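PDB 4LHE: thermostable monoacylglycerol lipase from Bacillus, which probably hydrolyses monoacylglycerols to free fatty acid and glycerol, as an esterase of the alpha/beta hydrolase fold. Local coordinates for residues T68-S76 against S166-Q176; I119-A127 against V198-I207. All coordinates share one frame; numbering follows the deposited sequence.

The two contacts belong to one alpha/beta hydrolase domain, and their centres lie about 16 Å apart. Their segments alternate along the chain: 68-76, then 119-127, then 166-176, then 198-207. Contact 1 joins helices 70-87 and 164-179; contact 2 joins the loop after strand 115-119 to helix 202-210 and the turn before it. Strand 188-193 is the neighbour of 115-119 in the mixed sheet, and helix 164-179 lies in the long connection between them. That helix ties the contacts together, since Met174 CE of contact 1 packs 3.5 Å from Ile125 CD1 of contact 2. The likely catalytic triad, Ser97, Asp196 and His226, borders contact 2, where Asn120 touches it; Leu170 of contact 1 lies near it.

Contact 1 of 2, residues T68-S76 against S166-Q176; sequences TTFHDWVAS and SLLQLARLMAQ
Phe70 projects from the start of helix 70-87 as a knob into a hole between Gln169, Arg172, Leu173 and Gln176. Its backbone N donates to Gln169 OE1 at 2.8 Å; the bond is nearly straight, but the donor stands above the carbonyl plane. The same oxygen lies 3.1 Å from CD2 of Phe70, at the ring edge. Farther round that rim, Phe70 CE2 is centred over the Arg172 guanidinium, 3.9 Å from its CZ, with planes 88° apart, so the arginine offers its face to the ring edge. Gln176 NE2 comes to the same rim, near the ring plane, 3.5 Å from Phe70 CZ. The backbone of Leu173 (N, CA) covers one ring face and the His71 ring the opposite one; Leu173 CD1 meets Phe70 CD1 at 3.8 Å. In this alpha/beta hydrolase fold the contact joins helix 70-87, which precedes strand 90-96, to helix 164-179, in the long insertion between strands 115-119 and 188-193; the axes of segments 70-76 and 166-176 cross at -61°. Gln169 is bent at its second torsion (chi2 -74°), which curls the amide back toward Phe70 N, while Gln169 CB rests 3.8 Å from Trp73 CH2. Behind this layer, Thr69 and Asp72 form a capping box on the first turn: Asp72 N donates to Thr69 OG1, and Thr69 N to Asp72 OD2. A water links Thr68 O with Ser166 OG.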
loop_
_atom_site.group_PDB
_atom_site.type_symbol
_atom_site.label_atom_id
_atom_site.label_comp_id
_atom_site.label_asym_id
_atom_site.label_seq_id
_atom_site.Cartn_x
_atom_site.Cartn_y
_atom_site.Cartn_z
ATOM N N THR A 68 2.920 -11.277 13.561
ATOM C CA THR A 68 2.809 -11.536 12.126
ATOM C C THR A 68 4.146 -11.400 11.422
ATOM O O THR A 68 5.038 -10.682 11.891
ATOM C CB THR A 68 1.827 -10.579 11.428
ATOM O OG1 THR A 68 2.346 -9.235 11.473
ATOM C CG2 THR A 68 0.473 -10.637 12.087
ATOM N N THR A 69 4.277 -12.091 10.290
ATOM C CA THR A 69 5.442 -11.953 9.429
ATOM C C THR A 69 4.978 -11.273 8.148
ATOM O O THR A 69 3.775 -11.184 7.908
ATOM C CB THR A 69 6.013 -13.326 9.052
ATOM O OG1 THR A 69 5.130 -13.963 8.116
ATOM C CG2 THR A 69 6.161 -14.204 10.296
ATOM N N PHE A 70 5.913 -10.820 7.316
ATOM C CA PHE A 70 5.535 -10.289 5.999
ATOM C C PHE A 70 4.841 -11.352 5.150
ATOM O O PHE A 70 4.029 -11.029 4.273
ATOM C CB PHE A 70 6.724 -9.638 5.264
ATOM C CG PHE A 70 7.642 -10.610 4.562
ATOM C CD1 PHE A 70 7.423 -10.967 3.238
ATOM C CD2 PHE A 70 8.745 -11.125 5.214
ATOM C CE1 PHE A 70 8.280 -11.838 2.583
ATOM C CE2 PHE A 70 9.605 -12.002 4.572
ATOM C CZ PHE A 70 9.378 -12.355 3.255
ATOM N N HIS A 71 5.133 -12.620 5.425
ATOM C CA HIS A 71 4.412 -13.703 4.755
ATOM C C HIS A 71 2.909 -13.659 5.054
ATOM O O HIS A 71 2.085 -13.998 4.185
ATOM C CB HIS A 71 5.013 -15.070 5.111
ATOM C CG HIS A 71 6.429 -15.243 4.651
ATOM N ND1 HIS A 71 6.810 -15.088 3.333
ATOM C CD2 HIS A 71 7.558 -15.563 5.331
ATOM C CE1 HIS A 71 8.112 -15.293 3.223
ATOM N NE2 HIS A 71 8.590 -15.577 4.422
ATOM N N ASP A 72 2.547 -13.238 6.265
ATOM C CA ASP A 72 1.135 -13.074 6.613
ATOM C C ASP A 72 0.472 -11.945 5.798
ATOM O O ASP A 72 -0.670 -12.072 5.354
ATOM C CB ASP A 72 0.969 -12.797 8.120
ATOM C CG ASP A 72 1.339 -14.000 8.996
ATOM O OD1 ASP A 72 1.057 -15.148 8.604
ATOM O OD2 ASP A 72 1.905 -13.786 10.091
ATOM N N TRP A 73 1.199 -10.843 5.625
ATOM C CA TRP A 73 0.694 -9.670 4.915
ATOM C C TRP A 73 0.533 -9.988 3.443
ATOM O O TRP A 73 -0.487 -9.642 2.830
ATOM C CB TRP A 73 1.641 -8.471 5.104
ATOM C CG TRP A 73 1.960 -8.207 6.557
ATOM C CD1 TRP A 73 1.165 -8.480 7.639
ATOM C CD2 TRP A 73 3.165 -7.629 7.080
ATOM N NE1 TRP A 73 1.811 -8.110 8.801
ATOM C CE2 TRP A 73 3.038 -7.588 8.482
ATOM C CE3 TRP A 73 4.338 -7.143 6.496
ATOM C CZ2 TRP A 73 4.038 -7.072 9.307
ATOM C CZ3 TRP A 73 5.340 -6.645 7.324
ATOM C CH2 TRP A 73 5.180 -6.616 8.706
ATOM N N VAL A 74 1.529 -10.670 2.880
ATOM C CA VAL A 74 1.422 -11.180 1.510
ATOM C C VAL A 74 0.213 -12.088 1.355
ATOM O O VAL A 74 -0.524 -12.002 0.359
ATOM C CB VAL A 74 2.712 -11.910 1.062
ATOM C CG1 VAL A 74 2.461 -12.728 -0.215
ATOM C CG2 VAL A 74 3.805 -10.894 0.838
ATOM N N ALA A 75 -0.004 -12.954 2.344
ATOM C CA ALA A 75 -1.146 -13.847 2.294
ATOM C C ALA A 75 -2.461 -13.060 2.278
ATOM O O ALA A 75 -3.365 -13.405 1.526
ATOM C CB ALA A 75 -1.112 -14.843 3.438
ATOM N N SER A 76 -2.564 -12.003 3.089
ATOM C CA SER A 76 -3.773 -11.168 3.108
ATOM C C SER A 76 -4.037 -10.578 1.744
ATOM O O SER A 76 -5.174 -10.539 1.296
ATOM C CB SER A 76 -3.629 -10.005 4.094
ATOM O OG SER A 76 -3.538 -10.458 5.420
ATOM N N SER A 166 8.510 -6.254 13.637
ATOM C CA SER A 166 7.766 -5.970 12.402
ATOM C C SER A 166 8.610 -5.195 11.409
ATOM O O SER A 166 8.521 -5.410 10.199
ATOM C CB SER A 166 6.481 -5.181 12.708
ATOM O OG SER A 166 5.513 -6.009 13.322
ATOM N N LEU A 167 9.419 -4.275 11.915
ATOM C CA LEU A 167 10.320 -3.525 11.049
ATOM C C LEU A 167 11.280 -4.444 10.319
ATOM O O LEU A 167 11.561 -4.230 9.144
ATOM C CB LEU A 167 11.080 -2.472 11.844
ATOM C CG LEU A 167 10.201 -1.311 12.291
ATOM C CD1 LEU A 167 10.968 -0.409 13.225
ATOM C CD2 LEU A 167 9.731 -0.531 11.081
ATOM N N LEU A 168 11.775 -5.469 11.014
ATOM C CA LEU A 168 12.659 -6.452 10.402
ATOM C C LEU A 168 11.937 -7.115 9.240
ATOM O O LEU A 168 12.514 -7.295 8.155
ATOM C CB LEU A 168 13.080 -7.520 11.423
ATOM C CG LEU A 168 14.364 -7.368 12.246
ATOM C CD1 LEU A 168 15.284 -6.294 11.693
ATOM C CD2 LEU A 168 14.065 -7.121 13.710
ATOM N N GLN A 169 10.672 -7.472 9.473
ATOM C CA GLN A 169 9.857 -8.151 8.465
ATOM C C GLN A 169 9.669 -7.260 7.246
ATOM O O GLN A 169 9.772 -7.719 6.098
ATOM C CB GLN A 169 8.494 -8.534 9.049
ATOM C CG GLN A 169 8.551 -9.639 10.098
ATOM C CD GLN A 169 8.801 -11.010 9.494
ATOM O OE1 GLN A 169 8.453 -11.261 8.343
ATOM N NE2 GLN A 169 9.400 -11.912 10.277
ATOM N N LEU A 170 9.407 -5.984 7.517
ATOM C CA LEU A 170 9.226 -4.962 6.481
ATOM C C LEU A 170 10.468 -4.758 5.605
ATOM O O LEU A 170 10.359 -4.554 4.386
ATOM C CB LEU A 170 8.844 -3.640 7.139
ATOM C CG LEU A 170 8.728 -2.459 6.181
ATOM C CD1 LEU A 170 7.709 -2.757 5.074
ATOM C CD2 LEU A 170 8.378 -1.185 6.923
ATOM N N ALA A 171 11.645 -4.792 6.230
ATOM C CA ALA A 171 12.902 -4.643 5.502
ATOM C C ALA A 171 13.119 -5.845 4.588
ATOM O O ALA A 171 13.621 -5.707 3.467
ATOM C CB ALA A 171 14.060 -4.496 6.478
ATOM N N ARG A 172 12.742 -7.027 5.068
ATOM C CA ARG A 172 12.836 -8.245 4.264
ATOM C C ARG A 172 11.894 -8.242 3.062
ATOM O O ARG A 172 12.263 -8.684 1.975
ATOM C CB ARG A 172 12.573 -9.478 5.118
ATOM C CG ARG A 172 13.702 -9.801 6.086
ATOM C CD ARG A 172 13.760 -11.291 6.367
ATOM N NE ARG A 172 12.699 -11.721 7.263
ATOM C CZ ARG A 172 12.201 -12.953 7.295
ATOM N NH1 ARG A 172 12.651 -13.876 6.459
ATOM N NH2 ARG A 172 11.236 -13.254 8.156
ATOM N N LEU A 173 10.669 -7.774 3.280
ATOM C CA LEU A 173 9.709 -7.598 2.194
ATOM C C LEU A 173 10.230 -6.626 1.134
ATOM O O LEU A 173 10.103 -6.896 -0.060
ATOM C CB LEU A 173 8.368 -7.108 2.752
ATOM C CG LEU A 173 7.264 -6.790 1.742
ATOM C CD1 LEU A 173 6.997 -7.993 0.898
ATOM C CD2 LEU A 173 6.000 -6.343 2.456
ATOM N N MET A 174 10.811 -5.505 1.552
ATOM C CA MET A 174 11.321 -4.533 0.582
ATOM C C MET A 174 12.468 -5.127 -0.255
ATOM O O MET A 174 12.602 -4.825 -1.445
ATOM C CB MET A 174 11.766 -3.236 1.267
ATOM C CG MET A 174 10.654 -2.476 1.995
ATOM S SD MET A 174 11.274 -0.893 2.585
ATOM C CE MET A 174 10.037 -0.421 3.775
ATOM N N ALA A 175 13.270 -5.989 0.367
ATOM C CA ALA A 175 14.422 -6.596 -0.302
ATOM C C ALA A 175 13.978 -7.557 -1.387
ATOM O O ALA A 175 14.453 -7.486 -2.517
ATOM C CB ALA A 175 15.311 -7.319 0.714
ATOM N N GLN A 176 13.090 -8.479 -1.028
ATOM C CA GLN A 176 12.582 -9.462 -1.972
ATOM C C GLN A 176 11.801 -8.756 -3.090
ATOM O O GLN A 176 11.725 -9.269 -4.211
ATOM C CB GLN A 176 11.695 -10.489 -1.240
ATOM C CG GLN A 176 11.731 -11.910 -1.813
ATOM C CD GLN A 176 10.508 -12.751 -1.423
ATOM O OE1 GLN A 176 9.766 -13.235 -2.290
ATOM N NE2 GLN A 176 10.302 -12.935 -0.119
HETATM O O HOH W 1 6.255 -8.613 13.203
#

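Contact 2 of 2, residues I119-A127 against V198-I207; sequences INAAVDIPA and VVPPGNADII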
loop_
_atom_site.group_PDB
_atom_site.type_symbol
_atom_site.label_atom_id
_atom_site.label_comp_id
_atom_site.label_asym_id
_atom_site.label_seq_id
_atom_site.Cartn_x
_atom_site.Cartn_y
_atom_site.Cartn_z
ATOM N N ILE A 119 1.566 4.093 -4.614
ATOM C CA ILE A 119 1.569 5.485 -4.159
ATOM C C ILE A 119 2.558 5.592 -3.013
ATOM O O ILE A 119 2.367 4.939 -1.987
ATOM C CB ILE A 119 0.184 5.880 -3.607
ATOM C CG1 ILE A 119 -0.916 5.597 -4.639
ATOM C CG2 ILE A 119 0.172 7.325 -3.134
ATOM C CD1 ILE A 119 -2.331 5.896 -4.129
ATOM N N ASN A 120 3.597 6.412 -3.166
ATOM C CA ASN A 120 4.660 6.496 -2.160
ATOM C C ASN A 120 5.187 5.128 -1.700
ATOM O O ASN A 120 5.501 4.931 -0.520
ATOM C CB ASN A 120 4.212 7.333 -0.956
ATOM C CG ASN A 120 4.136 8.815 -1.272
ATOM O OD1 ASN A 120 4.837 9.314 -2.157
ATOM N ND2 ASN A 120 3.283 9.529 -0.549
ATOM N N ALA A 121 5.267 4.192 -2.644
ATOM C CA ALA A 121 5.712 2.824 -2.378
ATOM C C ALA A 121 7.135 2.800 -1.840
ATOM O O ALA A 121 7.998 3.568 -2.289
ATOM C CB ALA A 121 5.606 1.975 -3.631
ATOM N N ALA A 122 7.358 1.914 -0.872
ATOM C CA ALA A 122 8.641 1.778 -0.184
ATOM C C ALA A 122 9.430 0.592 -0.728
ATOM O O ALA A 122 8.946 -0.546 -0.703
ATOM C CB ALA A 122 8.400 1.606 1.309
ATOM N N VAL A 123 10.650 0.856 -1.197
ATOM C CA VAL A 123 11.485 -0.163 -1.842
ATOM C C VAL A 123 12.914 -0.200 -1.275
ATOM O O VAL A 123 13.565 -1.254 -1.246
ATOM C CB VAL A 123 11.458 0.019 -3.389
ATOM C CG1 VAL A 123 12.809 -0.247 -4.008
ATOM C CG2 VAL A 123 10.372 -0.863 -4.018
ATOM N N ASP A 124 13.384 0.944 -0.791
ATOM C CA ASP A 124 14.704 1.023 -0.169
ATOM C C ASP A 124 14.751 2.139 0.889
ATOM O O ASP A 124 15.008 3.298 0.557
ATOM C CB ASP A 124 15.772 1.256 -1.248
ATOM C CG ASP A 124 17.179 1.417 -0.674
ATOM O OD1 ASP A 124 17.513 0.727 0.320
ATOM O OD2 ASP A 124 17.955 2.235 -1.227
ATOM N N ILE A 125 14.496 1.799 2.154
ATOM C CA ILE A 125 14.529 2.804 3.224
ATOM C C ILE A 125 15.821 2.743 4.042
ATOM O O ILE A 125 16.031 1.798 4.809
ATOM C CB ILE A 125 13.339 2.683 4.208
ATOM C CG1 ILE A 125 11.995 2.726 3.473
ATOM C CG2 ILE A 125 13.399 3.789 5.256
ATOM C CD1 ILE A 125 10.812 2.961 4.410
ATOM N N PRO A 126 16.688 3.758 3.874
ATOM C CA PRO A 126 17.914 3.944 4.657
ATOM C C PRO A 126 17.615 3.912 6.147
ATOM O O PRO A 126 18.067 3.014 6.859
ATOM C CB PRO A 126 18.378 5.356 4.253
ATOM C CG PRO A 126 17.183 5.991 3.554
ATOM C CD PRO A 126 16.508 4.840 2.892
ATOM N N ALA A 127 16.847 4.897 6.601
ATOM C CA ALA A 127 16.464 4.999 8.000
ATOM C C ALA A 127 15.269 4.092 8.301
ATOM O O ALA A 127 14.120 4.540 8.327
ATOM C CB ALA A 127 16.156 6.443 8.346
ATOM N N VAL A 198 8.605 10.279 5.039
ATOM C CA VAL A 198 8.724 8.901 5.523
ATOM C C VAL A 198 9.465 8.022 4.526
ATOM O O VAL A 198 10.451 7.371 4.875
ATOM C CB VAL A 198 7.345 8.271 5.813
ATOM C CG1 VAL A 198 7.502 6.826 6.260
ATOM C CG2 VAL A 198 6.609 9.076 6.864
ATOM N N VAL A 199 8.972 8.006 3.287
ATOM C CA VAL A 199 9.582 7.248 2.194
ATOM C C VAL A 199 10.203 8.254 1.233
ATOM O O VAL A 199 9.526 9.170 0.778
ATOM C CB VAL A 199 8.531 6.377 1.451
ATOM C CG1 VAL A 199 9.139 5.722 0.221
ATOM C CG2 VAL A 199 7.974 5.308 2.382
ATOM N N PRO A 200 11.512 8.123 0.965
ATOM C CA PRO A 200 12.225 9.099 0.124
ATOM C C PRO A 200 11.665 9.074 -1.290
ATOM O O PRO A 200 11.470 7.977 -1.826
ATOM C CB PRO A 200 13.666 8.572 0.117
ATOM C CG PRO A 200 13.771 7.685 1.365
ATOM C CD PRO A 200 12.404 7.068 1.486
ATOM N N PRO A 201 11.398 10.251 -1.884
ATOM C CA PRO A 201 10.759 10.298 -3.207
ATOM C C PRO A 201 11.568 9.571 -4.282
ATOM O O PRO A 201 11.008 9.178 -5.312
ATOM C CB PRO A 201 10.692 11.797 -3.514
ATOM C CG PRO A 201 10.724 12.465 -2.178
ATOM C CD PRO A 201 11.601 11.599 -1.325
ATOM N N GLY A 202 12.865 9.386 -4.038
ATOM C CA GLY A 202 13.723 8.696 -4.978
ATOM C C GLY A 202 13.302 7.252 -5.213
ATOM O O GLY A 202 13.737 6.641 -6.191
ATOM N N ASN A 203 12.474 6.701 -4.320
ATOM C CA ASN A 203 11.969 5.335 -4.485
ATOM C C ASN A 203 11.170 5.227 -5.788
ATOM O O ASN A 203 11.173 4.191 -6.452
ATOM C CB ASN A 203 11.133 4.896 -3.263
ATOM C CG ASN A 203 11.973 4.226 -2.168
ATOM O OD1 ASN A 203 11.691 3.101 -1.745
ATOM N ND2 ASN A 203 13.006 4.923 -1.704
ATOM N N ALA A 204 10.516 6.319 -6.163
ATOM C CA ALA A 204 9.776 6.391 -7.415
ATOM C C ALA A 204 10.681 6.068 -8.602
ATOM O O ALA A 204 10.318 5.282 -9.490
ATOM C CB ALA A 204 9.174 7.766 -7.575
ATOM N N ASP A 205 11.864 6.674 -8.604
ATOM C CA ASP A 205 12.836 6.476 -9.681
ATOM C C ASP A 205 13.373 5.048 -9.735
ATOM O O ASP A 205 13.533 4.484 -10.816
ATOM C CB ASP A 205 13.972 7.490 -9.546
ATOM C CG ASP A 205 13.487 8.913 -9.692
ATOM O OD1 ASP A 205 12.774 9.183 -10.671
ATOM O OD2 ASP A 205 13.801 9.764 -8.827
ATOM N N ILE A 206 13.627 4.459 -8.569
ATOM C CA ILE A 206 14.089 3.073 -8.480
ATOM C C ILE A 206 13.038 2.093 -8.997
ATOM O O ILE A 206 13.360 1.112 -9.686
ATOM C CB ILE A 206 14.446 2.713 -7.021
ATOM C CG1 ILE A 206 15.566 3.638 -6.520
ATOM C CG2 ILE A 206 14.829 1.246 -6.904
ATOM C CD1 ILE A 206 15.638 3.797 -4.992
ATOM N N ILE A 207 11.780 2.357 -8.652
ATOM C CA ILE A 207 10.674 1.561 -9.166
ATOM C C ILE A 207 10.610 1.744 -10.683
ATOM O O ILE A 207 10.593 0.766 -11.436
ATOM C CB ILE A 207 9.339 1.976 -8.487
ATOM C CG1 ILE A 207 9.359 1.561 -7.011
ATOM C CG2 ILE A 207 8.140 1.359 -9.218
ATOM C CD1 ILE A 207 8.253 2.185 -6.163
#
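Asn203 of helix 202-210 reaches into the bend of loop 119-127, which leaves the C-terminal end of strand 115-119, the side of the sheet where alpha/beta hydrolases carry their active site. Asn203 CB lies 3.5 Å from Ala121 O. Beyond CG the amide divides its work. OD1 accepts two backbone N-H groups: Val123 N approaches nearly along the C=O axis (167°) at a doubtfully short 2.5 Å, and Asp124 N comes in at 2.9 Å at a more bent C=O...N angle (131°), tilted from the carbonyl plane. ND2 returns a weak bond to Asp124 O, 3.4 Å away, so the side chain grips both the N-H and the carbonyl of Asp124 and fixes its own amide's rotation. Hydrophobic packing flanks this polar core. Val123 sends CG1 past Ile206 CG2 at 3.8 Å and turns CG2 to Ile207 CG1, while Ile207 CD1 ends 3.7 Å from Ala121 CB. Nearer the probable active site, the backbone N atoms of Val198 and Val199 donate to Asp196 OD1, and Asn120 ND2 to His226 O; Asp196 and His226 probably belong to the catalytic triad, which both segments may help to position through these bonds. Both methyls of Val199 lie against Asn120 O; CG1, anti to the backbone N (chi1 173°), also sits 3.5 Å from Ala121 O, and CG2 sits 3.9 Å from Ala122 CB.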